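Local coordinates for protein dihydropteroate synthase (Mycobacterium smegmatis, PDB 6OMZ) that probably catalyses the condensation of para-aminobenzoate with 6-hydroxymethyl-7,8-dihydropterin diphosphate to give 7,8-dihydropteroate, the immediate precursor of folate derivatives, at residues H271-Q274 against A275-A279; V258-M262 against H263-G267. The protein carries 1 engineered substitution. One frame throughout, in Å; residues are numbered along the deposited sequence.

The two contacts flank strand 267-270 of the TIM barrel; 258-267 ends on its first residue and 271-279 begins just after its last. Interaction 2 finishes helix 250-262 and turns the chain into that strand; interaction 1 follows it, opening helix 273-287 beside the bound pterin monophosphate. Both are partly buried, but interaction 2 has more exposed residues and its touching residues lie away from the ligand, whereas interaction 1 holds a ligand-binding histidine. Their chemistry is complementary: an aspartate side chain accepts from a backbone N-H at a helix start in 271-279, while 258-267 satisfies the last carbonyls of a helix with backbone N-H groups. The two helices pack together, Ala-279 O lying 3.4 Å from Val-258 CG2.

Interaction 1 (H271-Q274 against A275-A279); sequences HDVQ and ASVDA. With PMM (pterin-6-yl-methyl-monophosphate), chain D.
Asp-272 is the N-cap of helix 273-287, the last helix of this TIM barrel, just after strand 267-270, and its side chain accepts from Ala-275 N. Immediately ahead of the cap, His-271 reaches the other way, and its NE2 donates to O1P of the pterin monophosphate at 2.6 Å, with the phosphorus in the plane of the imidazole at its edge; Lys-229 and Arg-269 bind the same ligand.

Asp-272 carries its CG anti to the backbone N (chi1 -168°), which swings the carboxylate over the first turn. The capping bond from Ala-275 N to Asp-272 OD1 is 3.0 Å long and arrives from above the carboxylate plane, and Ala-275 CB sits 3.5 Å from Asp-272 CG. A short side chain with an acceptor suits a place where the N-H groups of a first turn lack carbonyl partners. A water donates to Asp-272 O at 2.6 Å and also hydrogen-bonds Ser-276 OG, whose hydroxyl has Ser-257 OG as a further partner.

Val-273 faces inward, where Ala-57, Ala-59 and Val-24 meet it; its CG1 lies alongside Val-277 CG2, and its carbonyl accepts from Val-277 N. Gln-274 extends outward while its O takes Asp-278 N at 2.8 Å.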
loop_
_atom_site.group_PDB
_atom_site.type_symbol
_atom_site.label_atom_id
_atom_site.label_comp_id
_atom_site.label_asym_id
_atom_site.label_seq_id
_atom_site.Cartn_x
_atom_site.Cartn_y
_atom_site.Cartn_z
ATOM N N HIS A 271 4.242 4.426 -6.556
ATOM C CA HIS A 271 5.130 3.869 -7.568
ATOM C C HIS A 271 6.252 4.842 -7.910
ATOM O O HIS A 271 7.417 4.443 -8.041
ATOM C CB HIS A 271 4.326 3.524 -8.826
ATOM C CG HIS A 271 3.273 2.485 -8.597
ATOM N ND1 HIS A 271 3.519 1.138 -8.749
ATOM C CD2 HIS A 271 1.976 2.595 -8.218
ATOM C CE1 HIS A 271 2.413 0.461 -8.486
ATOM N NE2 HIS A 271 1.464 1.319 -8.157
ATOM N N ASP A 272 5.912 6.119 -8.096
ATOM C CA ASP A 272 6.886 7.139 -8.502
ATOM C C ASP A 272 7.414 7.777 -7.229
ATOM O O ASP A 272 6.885 8.777 -6.736
ATOM C CB ASP A 272 6.253 8.171 -9.432
ATOM C CG ASP A 272 7.281 9.083 -10.103
ATOM O OD1 ASP A 272 8.403 9.248 -9.572
ATOM O OD2 ASP A 272 6.952 9.642 -11.176
ATOM N N VAL A 273 8.468 7.179 -6.684
ATOM C CA VAL A 273 9.041 7.685 -5.440
ATOM C C VAL A 273 9.639 9.075 -5.648
ATOM O O VAL A 273 9.427 9.981 -4.837
ATOM C CB VAL A 273 10.064 6.670 -4.898
ATOM C CG1 VAL A 273 10.927 7.287 -3.799
ATOM C CG2 VAL A 273 9.312 5.434 -4.370
ATOM N N GLN A 274 10.350 9.277 -6.756
ATOM C CA GLN A 274 10.980 10.570 -7.000
ATOM C C GLN A 274 9.963 11.707 -6.977
ATOM O O GLN A 274 10.223 12.771 -6.402
ATOM C CB GLN A 274 11.721 10.547 -8.332
ATOM C CG GLN A 274 12.384 11.891 -8.637
ATOM C CD GLN A 274 13.172 11.878 -9.935
ATOM O OE1 GLN A 274 12.681 12.300 -10.983
ATOM N NE2 GLN A 274 14.400 11.397 -9.865
ATOM N N ALA A 275 8.794 11.502 -7.579
ATOM C CA ALA A 275 7.817 12.587 -7.631
ATOM C C ALA A 275 7.268 12.913 -6.246
ATOM O O ALA A 275 7.121 14.090 -5.895
ATOM C CB ALA A 275 6.691 12.234 -8.602
ATOM N N SER A 276 6.964 11.894 -5.437
ATOM C CA SER A 276 6.459 12.181 -4.098
ATOM C C SER A 276 7.553 12.732 -3.191
ATOM O O SER A 276 7.270 13.578 -2.336
ATOM C CB SER A 276 5.831 10.929 -3.485
ATOM O OG SER A 276 4.478 10.783 -3.908
ATOM N N VAL A 277 8.798 12.275 -3.360
ATOM C CA VAL A 277 9.893 12.832 -2.569
ATOM C C VAL A 277 10.135 14.291 -2.951
ATOM O O VAL A 277 10.320 15.147 -2.079
ATOM C CB VAL A 277 11.162 11.971 -2.716
ATOM C CG1 VAL A 277 12.369 12.668 -2.074
ATOM C CG2 VAL A 277 10.953 10.617 -2.059
ATOM N N ASP A 278 10.091 14.605 -4.253
ATOM C CA ASP A 278 10.158 16.002 -4.693
ATOM C C ASP A 278 9.087 16.835 -3.995
ATOM O O ASP A 278 9.342 17.947 -3.519
ATOM C CB ASP A 278 9.944 16.110 -6.211
ATOM C CG ASP A 278 11.103 15.600 -7.050
ATOM O OD1 ASP A 278 12.159 15.173 -6.523
ATOM O OD2 ASP A 278 10.938 15.654 -8.296
ATOM N N ALA A 279 7.857 16.327 -3.987
ATOM C CA ALA A 279 6.737 17.074 -3.427
ATOM C C ALA A 279 6.902 17.282 -1.928
ATOM O O ALA A 279 6.619 18.369 -1.406
ATOM C CB ALA A 279 5.436 16.334 -3.733
HETATM N N5 PMM D . -2.952 -0.834 -3.524
HETATM C C6 PMM D . -2.541 -1.898 -4.239
HETATM C C7 PMM D . -1.781 -2.893 -3.650
HETATM N N8 PMM D . -1.423 -2.910 -2.360
HETATM N N1 PMM D . -1.534 -1.921 -0.323
HETATM C C2 PMM D . -1.965 -0.940 0.465
HETATM N N2 PMM D . -1.711 -0.985 1.776
HETATM N N3 PMM D . -2.694 0.120 0.006
HETATM C C4 PMM D . -3.082 0.304 -1.304
HETATM O O4 PMM D . -3.717 1.299 -1.641
HETATM C C4A PMM D . -2.645 -0.772 -2.217
HETATM C C8A PMM D . -1.865 -1.858 -1.658
HETATM C C9 PMM D . -3.040 -2.000 -5.651
HETATM O O10 PMM D . -2.419 -0.971 -6.465
HETATM P PA PMM D . -1.060 -1.100 -7.359
HETATM O O1P PMM D . -0.848 0.253 -7.933
HETATM O O2P PMM D . 0.097 -1.518 -6.450
HETATM O O3P PMM D . -1.282 -2.169 -8.421
HETATM O O HOH W 1 4.437 9.535 -6.283
#

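Interaction 2 (V258-M262 against H263-G267); sequences VLAAM and HGAWG
Ala-260 and Ala-265 meet through backbone and methyl groups where helix 250-262 ends in a Schellman motif, the turn that sends the chain into barrel strand 267-270. Two backbone hydrogen bonds define it. Ala-265 N donates to Ala-260 O at 3.0 Å, reaching back over the end of the helix, and inside that loop Gly-264 N donates to Ala-261 O at 3.2 Å, coming from above the carbonyl plane. His-263 N adds two weak bonds, to Leu-259 O and Ala-260 O, as the helical pattern breaks up. Gly-264 has a phi of 97°, a conformation that glycine enters readily because it has no beta carbon to press on the carbonyl oxygen before it.

The apolar part is small. The CB of Ala-265 lies 3.9 Å from that of Ala-260, the hydrophobic pairing across the turn that commonly accompanies a Schellman motif; both residues are buried, and Leu-212 also touches Ala-260. Ala-261 turns its methyl instead to Leu-280 and Leu-283 of helix 273-287.

The imidazole of His-263 makes a contact of another kind. With CG beside its own backbone N (chi1 -71°), the ring folds back along the helix, and its CD2 comes within 3.1 Å of Leu-259 O; Pro-213 touches the same side chain.

One water bridges the turn, donating to Ala-261 O at 2.8 Å and to Ala-265 O at 2.9 Å. Carbonyls of a last turn have no further helical N-H to accept, and here the Schellman bonds supply partners for Ala-260 O and Ala-261 O, and the water gives Ala-261 O a second one. The termination therefore rests on backbone hydrogen bonds and one water, with glycine at the positive-phi position and two alanine methyls meeting across the turn.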
loop_
_atom_site.group_PDB
_atom_site.type_symbol
_atom_site.label_atom_id
_atom_site.label_comp_id
_atom_site.label_asym_id
_atom_site.label_seq_id
_atom_site.Cartn_x
_atom_site.Cartn_y
_atom_site.Cartn_z
ATOM N N VAL A 258 1.567 15.034 -0.426
ATOM C CA VAL A 258 1.754 16.250 0.364
ATOM C C VAL A 258 0.558 16.500 1.281
ATOM O O VAL A 258 0.720 16.823 2.465
ATOM C CB VAL A 258 2.019 17.444 -0.569
ATOM C CG1 VAL A 258 1.807 18.774 0.178
ATOM C CG2 VAL A 258 3.435 17.363 -1.086
ATOM N N LEU A 259 -0.663 16.384 0.747
ATOM C CA LEU A 259 -1.839 16.644 1.576
ATOM C C LEU A 259 -1.990 15.566 2.641
ATOM O O LEU A 259 -2.365 15.858 3.783
ATOM C CB LEU A 259 -3.095 16.739 0.704
ATOM C CG LEU A 259 -3.158 17.954 -0.236
ATOM C CD1 LEU A 259 -4.381 17.895 -1.138
ATOM C CD2 LEU A 259 -3.160 19.262 0.556
ATOM N N ALA A 260 -1.675 14.317 2.291
ATOM C CA ALA A 260 -1.669 13.262 3.299
ATOM C C ALA A 260 -0.653 13.553 4.396
ATOM O O ALA A 260 -0.952 13.394 5.587
ATOM C CB ALA A 260 -1.376 11.915 2.644
ATOM N N ALA A 261 0.559 13.978 4.016
ATOM C CA ALA A 261 1.556 14.313 5.029
ATOM C C ALA A 261 1.069 15.444 5.928
ATOM O O ALA A 261 1.240 15.386 7.153
ATOM C CB ALA A 261 2.886 14.684 4.372
ATOM N N MET A 262 0.470 16.487 5.333
ATOM C CA MET A 262 -0.001 17.629 6.113
ATOM C C MET A 262 -1.075 17.225 7.112
ATOM O O MET A 262 -1.210 17.854 8.167
ATOM C CB MET A 262 -0.535 18.721 5.182
ATOM C CG MET A 262 0.552 19.400 4.339
ATOM S SD MET A 262 -0.177 20.543 3.135
ATOM C CE MET A 262 -1.669 21.001 4.017
ATOM N N HIS A 263 -1.845 16.185 6.802
ATOM C CA HIS A 263 -2.958 15.777 7.642
ATOM C C HIS A 263 -2.629 14.572 8.517
ATOM O O HIS A 263 -3.539 13.959 9.079
ATOM C CB HIS A 263 -4.184 15.519 6.767
ATOM C CG HIS A 263 -4.768 16.779 6.208
ATOM N ND1 HIS A 263 -5.334 17.747 7.008
ATOM C CD2 HIS A 263 -4.827 17.254 4.941
ATOM C CE1 HIS A 263 -5.746 18.753 6.255
ATOM N NE2 HIS A 263 -5.450 18.478 4.996
ATOM N N GLY A 264 -1.351 14.236 8.657
ATOM C CA GLY A 264 -0.902 13.330 9.695
ATOM C C GLY A 264 -0.718 11.883 9.297
ATOM O O GLY A 264 -0.519 11.045 10.189
ATOM N N ALA A 265 -0.773 11.557 7.999
ATOM C CA ALA A 265 -0.539 10.182 7.569
ATOM C C ALA A 265 0.844 9.713 8.009
ATOM O O ALA A 265 1.822 10.464 7.946
ATOM C CB ALA A 265 -0.660 10.050 6.043
ATOM N N TRP A 266 0.912 8.457 8.456
ATOM C CA TRP A 266 2.196 7.837 8.783
ATOM C C TRP A 266 3.004 7.543 7.523
ATOM O O TRP A 266 4.238 7.674 7.521
ATOM C CB TRP A 266 1.956 6.544 9.582
ATOM C CG TRP A 266 3.140 5.609 9.623
ATOM C CD1 TRP A 266 4.197 5.650 10.498
ATOM C CD2 TRP A 266 3.387 4.501 8.744
ATOM N NE1 TRP A 266 5.086 4.632 10.212
ATOM C CE2 TRP A 266 4.617 3.918 9.138
ATOM C CE3 TRP A 266 2.686 3.943 7.663
ATOM C CZ2 TRP A 266 5.161 2.800 8.492
ATOM C CZ3 TRP A 266 3.236 2.828 7.011
ATOM C CH2 TRP A 266 4.457 2.269 7.437
ATOM N N GLY A 267 2.333 7.122 6.446
ATOM C CA GLY A 267 3.038 6.782 5.225
ATOM C C GLY A 267 2.187 6.970 3.987
ATOM O O GLY A 267 0.963 7.136 4.058
HETATM O O HOH W 2 2.381 13.203 8.506
#